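Local coordinates for centrosomal protein of 104 kDa (Homo sapiens, PDB 5LPH) that is required for building cilia and for the structural integrity of the ciliary tip, and interacts with tubulin, this chain being its TOG domain, at residues Ala53-Lys58 with Val94-Arg99. Sequence-based numbering, arbitrary orientation.
Sequences AEAYCK and VFLVRR
In the all-helical TOG domain, an array of HEAT-type helices, a cation-pi stack joins Tyr-56, at the end of helix 49-56, to Arg-99, near the end of helix 83-100, and illustrates how a guanidinium can serve as a flat packing surface. The Arg-99 guanidinium lies almost parallel to the phenol, the planes 10° apart, with CZ 3.6 Å from the centroid of the Tyr-56 ring. The bend in the arginine chain at chi3 (-84°) lays the group flat over one face of the ring and leaves CD over that same face as a CH-pi donor, 4.0 Å from the Tyr-56 centroid. At the ring's far end, Tyr-56 OH meets the edge of Phe-95, 3.4 Å from Phe-95 CZ, and is hydrogen-bonded to Glu-39 of helix 34-39, a residue that the side chains of Phe-95 and Arg-99 also touch. A leucine in place of Tyr-56 would probably leave the Arg-99 guanidinium without its aromatic platform, freer to turn, and Glu-39 without its hydroxyl partner. Beside the stack, the backbones of 53-58 and 94-99 come nearest at Ala-55 and Leu-96, their CA atoms 7.3 Å apart, where the small methyl CB of Ala-55 rests against Leu-96 CD2 at 3.9 Å.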
loop_
_atom_site.group_PDB
_atom_site.type_symbol
_atom_site.label_atom_id
_atom_site.label_comp_id
_atom_site.label_asym_id
_atom_site.label_seq_id
_atom_site.Cartn_x
_atom_site.Cartn_y
_atom_site.Cartn_z
ATOM N N ALA A 53 17.381 -15.298 12.363
ATOM C CA ALA A 53 18.307 -15.961 11.438
ATOM C C ALA A 53 17.566 -16.756 10.355
ATOM O O ALA A 53 17.926 -16.676 9.189
ATOM C CB ALA A 53 19.261 -16.873 12.199
ATOM N N GLU A 54 16.546 -17.516 10.756
ATOM C CA GLU A 54 15.638 -18.193 9.818
ATOM C C GLU A 54 15.073 -17.231 8.764
ATOM O O GLU A 54 15.145 -17.500 7.560
ATOM C CB GLU A 54 14.448 -18.811 10.551
ATOM C CG GLU A 54 14.615 -20.213 11.095
ATOM C CD GLU A 54 13.257 -20.812 11.435
ATOM O OE1 GLU A 54 12.646 -20.341 12.417
ATOM O OE2 GLU A 54 12.792 -21.723 10.705
ATOM N N ALA A 55 14.516 -16.114 9.238
ATOM C CA ALA A 55 13.903 -15.096 8.374
ATOM C C ALA A 55 14.865 -14.455 7.381
ATOM O O ALA A 55 14.446 -14.069 6.296
ATOM C CB ALA A 55 13.238 -14.015 9.221
ATOM N N TYR A 56 16.140 -14.345 7.754
ATOM C CA TYR A 56 17.176 -13.726 6.906
ATOM C C TYR A 56 17.916 -14.676 5.961
ATOM O O TYR A 56 18.623 -14.211 5.063
ATOM C CB TYR A 56 18.223 -13.017 7.779
ATOM C CG TYR A 56 17.915 -11.563 8.059
ATOM C CD1 TYR A 56 16.978 -11.204 9.026
ATOM C CD2 TYR A 56 18.573 -10.548 7.377
ATOM C CE1 TYR A 56 16.696 -9.876 9.292
ATOM C CE2 TYR A 56 18.297 -9.211 7.637
ATOM C CZ TYR A 56 17.353 -8.884 8.595
ATOM O OH TYR A 56 17.059 -7.577 8.873
ATOM N N CYS A 57 17.785 -15.986 6.154
ATOM C CA CYS A 57 18.661 -16.935 5.456
ATOM C C CYS A 57 18.224 -17.209 4.011
ATOM O O CYS A 57 17.135 -16.811 3.581
ATOM C CB CYS A 57 18.775 -18.236 6.247
ATOM S SG CYS A 57 17.379 -19.344 6.074
ATOM N N LYS A 58 19.085 -17.909 3.278
ATOM C CA LYS A 58 18.914 -18.129 1.840
ATOM C C LYS A 58 17.981 -19.290 1.471
ATOM O O LYS A 58 17.788 -19.555 0.291
ATOM C CB LYS A 58 20.285 -18.326 1.182
ATOM C CG LYS A 58 21.077 -17.038 1.053
ATOM C CD LYS A 58 22.515 -17.316 0.642
ATOM C CE LYS A 58 23.309 -16.030 0.459
ATOM N NZ LYS A 58 24.745 -16.331 0.214
ATOM N N VAL A 94 6.440 -6.689 12.695
ATOM C CA VAL A 94 6.259 -5.781 11.561
ATOM C C VAL A 94 7.581 -5.536 10.822
ATOM O O VAL A 94 7.590 -5.436 9.590
ATOM C CB VAL A 94 5.585 -4.455 11.999
ATOM C CG1 VAL A 94 5.657 -3.397 10.907
ATOM C CG2 VAL A 94 4.131 -4.712 12.368
ATOM N N PHE A 95 8.683 -5.447 11.570
ATOM C CA PHE A 95 10.024 -5.327 10.977
ATOM C C PHE A 95 10.338 -6.503 10.028
ATOM O O PHE A 95 10.864 -6.294 8.934
ATOM C CB PHE A 95 11.097 -5.184 12.077
ATOM C CG PHE A 95 12.514 -5.263 11.568
ATOM C CD1 PHE A 95 13.179 -6.483 11.511
ATOM C CD2 PHE A 95 13.186 -4.121 11.155
ATOM C CE1 PHE A 95 14.479 -6.565 11.039
ATOM C CE2 PHE A 95 14.491 -4.194 10.685
ATOM C CZ PHE A 95 15.138 -5.421 10.626
ATOM N N LEU A 96 10.013 -7.723 10.452
ATOM C CA LEU A 96 10.218 -8.916 9.619
ATOM C C LEU A 96 9.230 -9.016 8.450
ATOM O O LEU A 96 9.625 -9.410 7.355
ATOM C CB LEU A 96 10.181 -10.195 10.465
ATOM C CG LEU A 96 11.351 -10.410 11.433
ATOM C CD1 LEU A 96 11.146 -11.707 12.188
ATOM C CD2 LEU A 96 12.698 -10.431 10.724
ATOM N N VAL A 97 7.965 -8.657 8.678
ATOM C CA VAL A 97 6.963 -8.596 7.602
ATOM C C VAL A 97 7.413 -7.656 6.486
ATOM O O VAL A 97 7.352 -8.005 5.310
ATOM C CB VAL A 97 5.575 -8.175 8.142
ATOM C CG1 VAL A 97 4.644 -7.670 7.038
ATOM C CG2 VAL A 97 4.936 -9.346 8.872
ATOM N N ARG A 98 7.893 -6.481 6.871
ATOM C CA ARG A 98 8.367 -5.470 5.923
ATOM C C ARG A 98 9.437 -5.993 4.953
ATOM O O ARG A 98 9.403 -5.686 3.767
ATOM C CB ARG A 98 8.898 -4.256 6.695
ATOM C CG ARG A 98 9.321 -3.070 5.851
ATOM C CD ARG A 98 9.872 -1.968 6.735
ATOM N NE ARG A 98 10.674 -1.009 5.976
ATOM C CZ ARG A 98 10.208 0.078 5.361
ATOM N NH1 ARG A 98 8.910 0.389 5.382
ATOM N NH2 ARG A 98 11.054 0.875 4.713
ATOM N N ARG A 99 10.391 -6.763 5.460
ATOM C CA ARG A 99 11.448 -7.313 4.606
ATOM C C ARG A 99 10.927 -8.498 3.766
ATOM O O ARG A 99 11.231 -8.593 2.575
ATOM C CB ARG A 99 12.716 -7.586 5.419
ATOM C CG ARG A 99 12.696 -8.725 6.411
ATOM C CD ARG A 99 14.091 -8.988 6.956
ATOM N NE ARG A 99 14.900 -9.866 6.094
ATOM C CZ ARG A 99 15.906 -9.491 5.291
ATOM N NH1 ARG A 99 16.304 -8.222 5.185
ATOM N NH2 ARG A 99 16.542 -10.423 4.580
#